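Local coordinates for protein hydroxyethylphosphonate dioxygenase (Streptomyces albus, PDB 6B9R) that probably uses iron and oxygen to cleave the carbon-carbon bond of 2-hydroxyethylphosphonate, giving hydroxymethylphosphonate, at residues F165-R170 and T303-R308. Residues are numbered along the deposited sequence; the frame is centred on the assembly and turned at random.
Sequences FRSGGR and TEADVR
The ring of F165 meets V307 over one face and A305 at its edge. V307 CG2 lies 4.1 Å from the F165 ring centroid and 21° off the ring normal, a CH-pi contact shifted toward the rim. A305 CB comes to F165 CE2 at 3.9 Å, in the plane of the ring. The ring reaches both because CG of F165 sits between the backbone N and the carbonyl carbon (chi1 53°). F165 also stacks with the ring of H172 on strand 170-175.

S167 packs beside A305, with S167 CB 3.7 Å from A305 CA. Its hydroxyl is turned anti to the backbone N (chi1 176°) and donates to D306. The S167 OG to D306 OD2 bond is 2.9 Å and arrives from above the carboxylate plane. A water gives a second hydrogen bond to D306 OD2, at 2.7 Å, and also donates to R166 O. Another water joins R166 O to A305 O, so R166 O accepts from two waters that bridge the segments. Without the D306 carboxylate, as with an alanine here, the S167 hydroxyl would probably lose this acceptor and one water bridge to R166 O would be broken.

D306 also packs on P435 of the second subunit. Both segments include type I' turns, S167 to R170 and E304 to V307. The first closes the beta hairpin of strands 161-167 and 170-175. The second leads into edge strand 307-310, beside strand 181-184. The contact thus joins the end of strand 161-167, just before the hairpin turn, to the turn 304-307 at a sheet edge of the iron-bearing beta domain, whose fold is consistent with a cupin.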
loop_
_atom_site.group_PDB
_atom_site.type_symbol
_atom_site.label_atom_id
_atom_site.label_comp_id
_atom_site.label_asym_id
_atom_site.label_seq_id
_atom_site.Cartn_x
_atom_site.Cartn_y
_atom_site.Cartn_z
ATOM N N PHE A 165 26.690 -0.649 -14.680
ATOM C CA PHE A 165 25.241 -0.556 -14.744
ATOM C C PHE A 165 24.786 -0.375 -16.183
ATOM O O PHE A 165 25.491 0.219 -17.004
ATOM C CB PHE A 165 24.706 0.572 -13.850
ATOM C CG PHE A 165 25.335 1.916 -14.092
ATOM C CD1 PHE A 165 26.549 2.244 -13.512
ATOM C CD2 PHE A 165 24.680 2.877 -14.848
ATOM C CE1 PHE A 165 27.114 3.495 -13.706
ATOM C CE2 PHE A 165 25.231 4.123 -15.037
ATOM C CZ PHE A 165 26.456 4.433 -14.469
ATOM N N ARG A 166 23.590 -0.909 -16.475
ATOM C CA ARG A 166 23.044 -0.953 -17.827
ATOM C C ARG A 166 21.650 -0.345 -17.863
ATOM O O ARG A 166 20.868 -0.485 -16.915
ATOM C CB ARG A 166 22.978 -2.395 -18.365
ATOM C CG ARG A 166 24.223 -2.846 -19.082
ATOM C CD ARG A 166 24.161 -4.336 -19.369
ATOM N NE ARG A 166 25.394 -4.829 -19.967
ATOM C CZ ARG A 166 25.692 -6.117 -20.095
ATOM N NH1 ARG A 166 24.848 -7.047 -19.655
ATOM N NH2 ARG A 166 26.838 -6.475 -20.655
ATOM N N SER A 167 21.346 0.322 -18.971
ATOM C CA SER A 167 20.049 0.951 -19.178
ATOM C C SER A 167 19.931 1.260 -20.659
ATOM O O SER A 167 20.881 1.776 -21.254
ATOM C CB SER A 167 19.914 2.231 -18.339
ATOM O OG SER A 167 18.693 2.902 -18.592
ATOM N N GLY A 168 18.788 0.928 -21.250
ATOM C CA GLY A 168 18.550 1.207 -22.657
ATOM C C GLY A 168 19.654 0.761 -23.594
ATOM O O GLY A 168 19.961 1.456 -24.569
ATOM N N GLY A 169 20.280 -0.378 -23.295
ATOM C CA GLY A 169 21.249 -0.976 -24.193
ATOM C C GLY A 169 22.671 -0.470 -24.083
ATOM O O GLY A 169 23.519 -0.875 -24.888
ATOM N N ARG A 170 22.971 0.393 -23.119
ATOM C CA ARG A 170 24.313 0.933 -22.947
ATOM C C ARG A 170 24.873 0.486 -21.604
ATOM O O ARG A 170 24.194 0.594 -20.577
ATOM C CB ARG A 170 24.311 2.460 -23.045
ATOM N N THR A 303 17.270 10.084 -11.087
ATOM C CA THR A 303 18.050 9.016 -11.694
ATOM C C THR A 303 18.426 9.362 -13.133
ATOM O O THR A 303 17.739 10.122 -13.827
ATOM C CB THR A 303 17.284 7.681 -11.680
ATOM O OG1 THR A 303 15.951 7.859 -12.180
ATOM C CG2 THR A 303 17.233 7.073 -10.273
ATOM N N GLU A 304 19.542 8.783 -13.566
ATOM C CA GLU A 304 20.013 8.822 -14.942
ATOM C C GLU A 304 20.605 7.450 -15.221
ATOM O O GLU A 304 21.389 6.937 -14.416
ATOM C CB GLU A 304 21.040 9.945 -15.154
ATOM C CG GLU A 304 21.703 9.975 -16.549
ATOM C CD GLU A 304 20.701 9.927 -17.700
ATOM O OE1 GLU A 304 19.563 10.422 -17.538
ATOM O OE2 GLU A 304 21.056 9.388 -18.773
ATOM N N ALA A 305 20.188 6.832 -16.329
ATOM C CA ALA A 305 20.495 5.423 -16.574
ATOM C C ALA A 305 20.058 4.568 -15.382
ATOM O O ALA A 305 20.738 3.621 -14.982
ATOM C CB ALA A 305 21.981 5.225 -16.894
ATOM N N ASP A 306 18.920 4.937 -14.790
ATOM C CA ASP A 306 18.199 4.178 -13.762
ATOM C C ASP A 306 18.931 4.081 -12.426
ATOM O O ASP A 306 18.532 3.264 -11.566
ATOM C CB ASP A 306 17.845 2.770 -14.251
ATOM C CG ASP A 306 16.973 2.794 -15.481
ATOM O OD1 ASP A 306 16.126 3.709 -15.586
ATOM O OD2 ASP A 306 17.151 1.919 -16.354
ATOM N N VAL A 307 19.973 4.888 -12.210
ATOM C CA VAL A 307 20.683 4.955 -10.936
ATOM C C VAL A 307 20.884 6.419 -10.562
ATOM O O VAL A 307 20.871 7.309 -11.415
ATOM C CB VAL A 307 22.048 4.224 -10.980
ATOM C CG1 VAL A 307 21.866 2.765 -11.345
ATOM C CG2 VAL A 307 22.994 4.899 -11.973
ATOM N N ARG A 308 21.068 6.665 -9.265
ATOM C CA ARG A 308 21.477 7.978 -8.763
ATOM C C ARG A 308 22.715 7.785 -7.894
ATOM O O ARG A 308 22.642 7.195 -6.813
ATOM C CB ARG A 308 20.344 8.664 -7.990
ATOM C CG ARG A 308 20.722 9.922 -7.167
ATOM C CD ARG A 308 21.774 10.839 -7.817
ATOM N NE ARG A 308 21.484 11.167 -9.203
ATOM C CZ ARG A 308 22.395 11.600 -10.068
ATOM N NH1 ARG A 308 23.664 11.745 -9.693
ATOM N NH2 ARG A 308 22.041 11.870 -11.308
HETATM O O HOH W 1 21.158 0.697 -14.327
HETATM O O HOH W 2 18.067 -0.549 -16.703
#